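Local structure of glyoxylate reductase (Paecilomyces sp. J18, 3WNV) at residues S23-L28 with N310-I315; A5-G10 with E37-N42. The protein probably reduces glyoxylate to glycolate with a nicotinamide cofactor, as a member of the D-isomer specific 2-hydroxyacid dehydrogenase family. All coordinates share one frame; numbering follows the deposited sequence.

Contact 1: residues S23-L28 with N310-I315; sequences SSLVTL and NLRSAI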
ATOM      1  N   SER A  23      -8.687  -6.922  27.431  1.00 23.14           N
ATOM      2  CA  SER A  23      -9.895  -7.315  28.161  1.00 19.46           C
ATOM      3  C   SER A  23      -9.944  -6.746  29.563  1.00 24.86           C
ATOM      4  O   SER A  23     -11.005  -6.712  30.185  1.00 25.63           O
ATOM      5  CB  SER A  23     -10.046  -8.827  28.182  1.00 24.37           C
ATOM      6  OG  SER A  23      -9.175  -9.406  29.124  1.00 31.90           O
ATOM      7  N   SER A  24      -8.804  -6.286  30.072  1.00 19.28           N
ATOM      8  CA  SER A  24      -8.811  -5.606  31.362  1.00 26.99           C
ATOM      9  C   SER A  24      -9.487  -4.236  31.268  1.00 27.07           C
ATOM     10  O   SER A  24      -9.915  -3.690  32.274  1.00 28.67           O
ATOM     11  CB  SER A  24      -7.388  -5.448  31.895  1.00 33.42           C
ATOM     12  OG  SER A  24      -6.700  -4.463  31.150  1.00 34.79           O
ATOM     13  N   LEU A  25      -9.571  -3.692  30.056  1.00 21.68           N
ATOM     14  CA  LEU A  25     -10.178  -2.385  29.825  1.00 23.17           C
ATOM     15  C   LEU A  25     -11.576  -2.458  29.233  1.00 22.84           C
ATOM     16  O   LEU A  25     -12.411  -1.627  29.551  1.00 24.20           O
ATOM     17  CB  LEU A  25      -9.312  -1.556  28.858  1.00 21.85           C
ATOM     18  CG  LEU A  25      -7.829  -1.428  29.199  1.00 30.61           C
ATOM     19  CD1 LEU A  25      -7.043  -0.715  28.093  1.00 30.81           C
ATOM     20  CD2 LEU A  25      -7.646  -0.718  30.510  1.00 36.42           C
ATOM     21  N   VAL A  26     -11.821  -3.400  28.315  1.00 17.45           N
ATOM     22  CA  VAL A  26     -13.096  -3.395  27.591  1.00 18.19           C
ATOM     23  C   VAL A  26     -13.537  -4.829  27.311  1.00 20.98           C
ATOM     24  O   VAL A  26     -12.738  -5.745  27.383  1.00 22.06           O
ATOM     25  CB  VAL A  26     -12.953  -2.688  26.198  1.00 18.57           C
ATOM     26  CG1 VAL A  26     -12.835  -1.172  26.349  1.00 21.51           C
ATOM     27  CG2 VAL A  26     -11.767  -3.273  25.411  1.00 18.83           C
ATOM     28  N   THR A  27     -14.804  -4.991  26.948  1.00 19.35           N
ATOM     29  CA  THR A  27     -15.355  -6.266  26.474  1.00 19.61           C
ATOM     30  C   THR A  27     -14.849  -6.517  25.062  1.00 19.45           C
ATOM     31  O   THR A  27     -15.036  -5.673  24.174  1.00 19.84           O
ATOM     32  CB  THR A  27     -16.884  -6.173  26.401  1.00 19.54           C
ATOM     33  OG1 THR A  27     -17.419  -5.957  27.709  1.00 24.61           O
ATOM     34  CG2 THR A  27     -17.492  -7.430  25.754  1.00 19.84           C
ATOM     35  N   LEU A  28     -14.176  -7.648  24.827  1.00 14.97           N
ATOM     36  CA  LEU A  28     -13.661  -7.905  23.481  1.00 15.09           C
ATOM     37  C   LEU A  28     -14.705  -8.682  22.683  1.00 18.83           C
ATOM     38  O   LEU A  28     -15.236  -9.686  23.161  1.00 22.27           O
ATOM     39  CB  LEU A  28     -12.321  -8.682  23.537  1.00 18.10           C
ATOM     40  CG  LEU A  28     -11.211  -8.032  24.381  1.00 18.54           C
ATOM     41  CD1 LEU A  28      -9.963  -8.947  24.466  1.00 15.60           C
ATOM     42  CD2 LEU A  28     -10.813  -6.634  23.858  1.00 19.62           C
ATOM     43  N   ASN A 310      -2.482   1.976  19.244  1.00 13.22           N
ATOM     44  CA  ASN A 310      -3.486   2.999  18.969  1.00 14.13           C
ATOM     45  C   ASN A 310      -4.787   2.724  19.716  1.00 16.87           C
ATOM     46  O   ASN A 310      -5.322   3.608  20.352  1.00 14.68           O
ATOM     47  CB  ASN A 310      -3.783   3.091  17.478  1.00 14.10           C
ATOM     48  CG  ASN A 310      -2.859   4.041  16.768  1.00 18.14           C
ATOM     49  OD1 ASN A 310      -3.035   5.271  16.854  1.00 15.83           O
ATOM     50  ND2 ASN A 310      -1.866   3.496  16.056  1.00 14.65           N
ATOM     51  N   LEU A 311      -5.297   1.496  19.624  1.00 15.63           N
ATOM     52  CA  LEU A 311      -6.493   1.117  20.375  1.00 19.19           C
ATOM     53  C   LEU A 311      -6.391   1.355  21.873  1.00 17.48           C
ATOM     54  O   LEU A 311      -7.301   1.885  22.507  1.00 16.58           O
ATOM     55  CB  LEU A 311      -6.811  -0.355  20.139  1.00 23.34           C
ATOM     56  CG  LEU A 311      -7.473  -0.611  18.815  1.00 30.85           C
ATOM     57  CD1 LEU A 311      -7.380  -2.088  18.425  1.00 36.79           C
ATOM     58  CD2 LEU A 311      -8.905  -0.141  18.914  1.00 29.53           C
ATOM     59  N   ARG A 312      -5.292   0.925  22.455  1.00 15.60           N
ATOM     60  CA  ARG A 312      -5.105   1.060  23.886  1.00 18.50           C
ATOM     61  C   ARG A 312      -5.051   2.539  24.276  1.00 20.39           C
ATOM     62  O   ARG A 312      -5.661   2.955  25.271  1.00 20.43           O
ATOM     63  CB  ARG A 312      -3.834   0.318  24.324  1.00 15.62           C
ATOM     64  CG  ARG A 312      -3.543   0.488  25.804  1.00 22.01           C
ATOM     65  CD  ARG A 312      -2.288  -0.274  26.188  1.00 27.54           C
ATOM     66  NE  ARG A 312      -2.505  -1.724  26.199  1.00 32.81           N
ATOM     67  CZ  ARG A 312      -3.040  -2.377  27.235  1.00 34.91           C
ATOM     68  NH1 ARG A 312      -3.419  -1.698  28.309  1.00 36.07           N
ATOM     69  NH2 ARG A 312      -3.205  -3.699  27.204  1.00 29.99           N
ATOM     70  N   SER A 313      -4.363   3.336  23.467  1.00 19.30           N
ATOM     71  CA  SER A 313      -4.294   4.777  23.716  1.00 24.09           C
ATOM     72  C   SER A 313      -5.682   5.402  23.623  1.00 19.01           C
ATOM     73  O   SER A 313      -6.053   6.255  24.433  1.00 19.57           O
ATOM     74  CB  SER A 313      -3.371   5.430  22.685  1.00 25.09           C
ATOM     75  OG  SER A 313      -3.172   6.803  22.995  1.00 30.72           O
ATOM     76  N   ALA A 314      -6.455   4.965  22.641  1.00 20.72           N
ATOM     77  CA  ALA A 314      -7.800   5.515  22.441  1.00 19.74           C
ATOM     78  C   ALA A 314      -8.687   5.244  23.655  1.00 19.52           C
ATOM     79  O   ALA A 314      -9.331   6.148  24.204  1.00 20.21           O
ATOM     80  CB  ALA A 314      -8.412   4.933  21.205  1.00 15.00           C
ATOM     81  N   ILE A 315      -8.703   3.989  24.073  1.00 18.05           N
ATOM     82  CA  ILE A 315      -9.455   3.558  25.249  1.00 18.50           C
ATOM     83  C   ILE A 315      -8.979   4.229  26.540  1.00 21.45           C
ATOM     84  O   ILE A 315      -9.789   4.717  27.309  1.00 23.91           O
ATOM     85  CB  ILE A 315      -9.416   2.007  25.375  1.00 22.71           C
ATOM     86  CG1 ILE A 315     -10.104   1.372  24.161  1.00 19.41           C
ATOM     87  CG2 ILE A 315     -10.099   1.549  26.691  1.00 23.10           C
ATOM     88  CD1 ILE A 315      -9.748  -0.083  23.981  1.00 22.83           C
TER
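The return of the C-terminal helix onto the N-terminal domain, as in other D-2-hydroxyacid dehydrogenases, is illustrated where I315 of helix 297-317 meets L25 and V26 in the turn leading into strand 27-31. I315 and L25 share most of this small contact, and I315 divides its two branches between the loop residues. Its CG2 lies anti to the backbone N while CG1 takes the place beside that N (chi1 -63°), and the fork spreads over both loop residues. CG2 reaches L25 CB at 3.9 Å and V26 CG1 at the same 3.9 Å. The longer branch ends in CD1, which sits 4.0 Å from V26 CG2 and equally close to V26 CG1. V26 and I315 thus approach tip to tip, whereas the leucine slants across the isoleucine. An alanine in place of I315 is likely to leave both methyls of V26 without their partner on the helix and to open a gap beside L25.

At the more open border, R312 supplies the second touch. Its chain leaves the helix extended and then bends at chi3 (-72°), bringing the guanidinium across the end of the leucine, and its NH1 comes within 3.8 Å of L25 CD1. The two side chains cross at about a right angle, with the methyl set obliquely to the guanidinium plane. The partner here is a methyl, so the touch is van der Waals packing; the charge of R312 finds its mate in E316, one turn further along the same helix, through a salt bridge from NH1.

Further along the helix face, L311 packs on A53 and Y55 of strand 51-57 and on C83 of strand 81-85, while R312 also touches A21 of helix 16-21. Helix 297-317 therefore lies on the parallel sheet beside helix 16-21.

Contact 2: residues A5-G10 with E37-N42; sequences AALLIG and EKFLEN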
ATOM      1  N   ALA A   5     -16.897  -1.604  24.743  1.00 14.07           N
ATOM      2  CA  ALA A   5     -16.428  -2.791  24.020  1.00 15.74           C
ATOM      3  C   ALA A   5     -15.505  -2.421  22.865  1.00 19.74           C
ATOM      4  O   ALA A   5     -15.598  -1.312  22.304  1.00 17.85           O
ATOM      5  CB  ALA A   5     -17.606  -3.619  23.537  1.00 14.77           C
ATOM      6  N   ALA A   6     -14.621  -3.343  22.497  1.00 13.17           N
ATOM      7  CA  ALA A   6     -13.860  -3.217  21.259  1.00 11.96           C
ATOM      8  C   ALA A   6     -14.227  -4.367  20.303  1.00 17.50           C
ATOM      9  O   ALA A   6     -14.433  -5.496  20.738  1.00 19.34           O
ATOM     10  CB  ALA A   6     -12.367  -3.225  21.522  1.00 13.47           C
ATOM     11  N   LEU A   7     -14.294  -4.085  19.008  1.00 13.82           N
ATOM     12  CA  LEU A   7     -14.709  -5.104  18.053  1.00 11.20           C
ATOM     13  C   LEU A   7     -13.598  -5.365  17.049  1.00 15.25           C
ATOM     14  O   LEU A   7     -13.079  -4.435  16.411  1.00 14.09           O
ATOM     15  CB  LEU A   7     -15.970  -4.645  17.320  1.00 13.49           C
ATOM     16  CG  LEU A   7     -16.380  -5.507  16.125  1.00 13.56           C
ATOM     17  CD1 LEU A   7     -16.800  -6.892  16.600  1.00 17.91           C
ATOM     18  CD2 LEU A   7     -17.554  -4.821  15.368  1.00 17.08           C
ATOM     19  N   LEU A   8     -13.233  -6.631  16.900  1.00 14.43           N
ATOM     20  CA  LEU A   8     -12.169  -7.004  15.960  1.00 12.34           C
ATOM     21  C   LEU A   8     -12.819  -7.505  14.663  1.00 16.32           C
ATOM     22  O   LEU A   8     -13.621  -8.441  14.710  1.00 16.00           O
ATOM     23  CB  LEU A   8     -11.374  -8.162  16.571  1.00 14.81           C
ATOM     24  CG  LEU A   8     -10.479  -8.923  15.551  1.00  8.98           C
ATOM     25  CD1 LEU A   8      -9.488  -8.034  14.775  1.00 13.19           C
ATOM     26  CD2 LEU A   8      -9.694 -10.080  16.237  1.00 14.56           C
ATOM     27  N   ILE A   9     -12.506  -6.874  13.530  1.00 17.05           N
ATOM     28  CA  ILE A   9     -13.001  -7.343  12.236  1.00 18.84           C
ATOM     29  C   ILE A   9     -11.885  -8.158  11.598  1.00 14.66           C
ATOM     30  O   ILE A   9     -10.786  -7.657  11.416  1.00 14.74           O
ATOM     31  CB  ILE A   9     -13.282  -6.193  11.227  1.00 15.12           C
ATOM     32  CG1 ILE A   9     -14.158  -5.073  11.835  1.00 18.15           C
ATOM     33  CG2 ILE A   9     -13.950  -6.784   9.964  1.00 15.61           C
ATOM     34  CD1 ILE A   9     -15.521  -5.498  12.270  1.00 18.36           C
ATOM     35  N   GLY A  10     -12.158  -9.410  11.251  1.00 14.90           N
ATOM     36  CA  GLY A  10     -11.129 -10.197  10.598  1.00 15.22           C
ATOM     37  C   GLY A  10     -10.208 -10.836  11.619  1.00 15.60           C
ATOM     38  O   GLY A  10     -10.641 -11.146  12.724  1.00 17.61           O
ATOM     39  N   GLU A  37     -23.479  -8.252   4.401  1.00 26.66           N
ATOM     40  CA  GLU A  37     -24.906  -8.312   4.721  1.00 30.57           C
ATOM     41  C   GLU A  37     -25.100  -8.647   6.197  1.00 30.66           C
ATOM     42  O   GLU A  37     -25.890  -8.007   6.909  1.00 28.31           O
ATOM     43  CB  GLU A  37     -25.600  -9.354   3.826  1.00 39.27           C
ATOM     44  CG  GLU A  37     -27.084  -9.583   4.109  1.00 49.70           C
ATOM     45  CD  GLU A  37     -27.526 -11.020   3.815  1.00 57.91           C
ATOM     46  OE1 GLU A  37     -27.525 -11.854   4.756  1.00 60.63           O
ATOM     47  OE2 GLU A  37     -27.874 -11.312   2.647  1.00 57.53           O
ATOM     48  N   LYS A  38     -24.358  -9.655   6.649  1.00 28.23           N
ATOM     49  CA  LYS A  38     -24.421 -10.105   8.031  1.00 28.34           C
ATOM     50  C   LYS A  38     -23.779  -9.090   8.988  1.00 28.10           C
ATOM     51  O   LYS A  38     -24.266  -8.907  10.106  1.00 28.80           O
ATOM     52  CB  LYS A  38     -23.720 -11.451   8.156  1.00 26.87           C
ATOM     53  CG  LYS A  38     -23.657 -12.007   9.564  1.00 29.32           C
ATOM     54  CD  LYS A  38     -24.993 -12.515  10.021  1.00 41.78           C
ATOM     55  CE  LYS A  38     -24.821 -13.399  11.246  1.00 52.46           C
ATOM     56  NZ  LYS A  38     -23.692 -12.905  12.104  1.00 58.58           N
ATOM     57  N   PHE A  39     -22.692  -8.446   8.565  1.00 23.85           N
ATOM     58  CA  PHE A  39     -22.111  -7.387   9.389  1.00 21.86           C
ATOM     59  C   PHE A  39     -23.141  -6.275   9.587  1.00 24.67           C
ATOM     60  O   PHE A  39     -23.394  -5.849  10.716  1.00 20.76           O
ATOM     61  CB  PHE A  39     -20.788  -6.866   8.828  1.00 16.87           C
ATOM     62  CG  PHE A  39     -20.173  -5.789   9.676  1.00 15.33           C
ATOM     63  CD1 PHE A  39     -19.488  -6.120  10.839  1.00 16.55           C
ATOM     64  CD2 PHE A  39     -20.321  -4.445   9.344  1.00 15.06           C
ATOM     65  CE1 PHE A  39     -18.961  -5.128  11.646  1.00 22.13           C
ATOM     66  CE2 PHE A  39     -19.797  -3.449  10.161  1.00 14.89           C
ATOM     67  CZ  PHE A  39     -19.111  -3.801  11.306  1.00 19.75           C
ATOM     68  N   LEU A  40     -23.780  -5.839   8.506  1.00 23.31           N
ATOM     69  CA  LEU A  40     -24.780  -4.778   8.633  1.00 23.05           C
ATOM     70  C   LEU A  40     -25.964  -5.193   9.485  1.00 24.85           C
ATOM     71  O   LEU A  40     -26.486  -4.377  10.236  1.00 23.74           O
ATOM     72  CB  LEU A  40     -25.218  -4.239   7.259  1.00 25.29           C
ATOM     73  CG  LEU A  40     -24.137  -3.650   6.359  1.00 25.41           C
ATOM     74  CD1 LEU A  40     -24.715  -3.380   4.995  1.00 25.67           C
ATOM     75  CD2 LEU A  40     -23.546  -2.373   6.917  1.00 26.23           C
ATOM     76  N   GLU A  41     -26.375  -6.462   9.394  1.00 26.29           N
ATOM     77  CA  GLU A  41     -27.439  -6.988  10.247  1.00 31.14           C
ATOM     78  C   GLU A  41     -27.057  -6.948  11.724  1.00 28.51           C
ATOM     79  O   GLU A  41     -27.884  -6.611  12.561  1.00 24.80           O
ATOM     80  CB  GLU A  41     -27.816  -8.417   9.843  1.00 35.86           C
ATOM     81  CG  GLU A  41     -28.869  -8.493   8.740  1.00 48.72           C
ATOM     82  CD  GLU A  41     -29.033  -9.899   8.171  1.00 55.59           C
ATOM     83  OE1 GLU A  41     -28.634 -10.873   8.853  1.00 56.16           O
ATOM     84  OE2 GLU A  41     -29.553 -10.019   7.037  1.00 58.03           O
ATOM     85  N   ASN A  42     -25.802  -7.284  12.037  1.00 23.56           N
ATOM     86  CA  ASN A  42     -25.333  -7.229  13.419  1.00 22.77           C
ATOM     87  C   ASN A  42     -25.408  -5.806  13.928  1.00 17.87           C
ATOM     88  O   ASN A  42     -25.880  -5.566  15.027  1.00 25.64           O
ATOM     89  CB  ASN A  42     -23.876  -7.721  13.540  1.00 24.01           C
ATOM     90  CG  ASN A  42     -23.737  -9.230  13.356  1.00 30.17           C
ATOM     91  OD1 ASN A  42     -24.736  -9.949  13.256  1.00 27.01           O
ATOM     92  ND2 ASN A  42     -22.489  -9.715  13.324  1.00 26.86           N
TER
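The phenyl ring of F39 meets strand 5-9 through its CE1 corner. At the edge, near the ring plane, lies L7 CD2, 4.0 Å from F39 CE1. I9 CD1 approaches obliquely, and its 3.5 Å separation from F39 CE1 marks the snuggest touch of the contact, with F39 CZ at 4.1 Å from the same I9 CD1. The F31 ring adds an edge-to-face partner from strand 27-31.

With its CG anti to the backbone N (chi1 -179°), F39 carries its ring out from the helix so that the CE1 side meets L7 and I9. L7 comes from the opposite direction, whereas I9 crosses the phenylalanine at about a right angle. Helix 36-45 is the connecting helix of a beta-alpha-beta crossover, running from edge strand 27-31 to strand 51-57 and passing over strand 5-9 between them. The fold is a flavodoxin-like parallel sheet with strand order 2-1-3-4-5, and the two residues of strand 5-9 that face this helix are L7 and I9. Between them, L8 is turned to the other side of the sheet, where it packs on W19 and R16 of helix 16-21. All three touching side chains are buried; L7 leans further on V51, and I9 on I54 and R56.

How the contacts relate
From the N terminus, the chain lays down strand 5-9, passes through helix 16-21 and the turn at 23-28, and then reaches helix 36-45, where contact 2 closes a short loop of 26 residues. Contact 1 closes a far longer one: from 23-28 the chain runs on through the rest of the N-terminal sheet and the Rossmann-type domain before helix 297-317 comes back. The segments alternate, so the two loops cross. Contact 1 ties the C-terminal helix to one side of the N-terminal sheet, and contact 2 packs a helix on the other. Strand pairing joins them directly, with T27 O 2.9 Å from A6 N in a probable hydrogen bond.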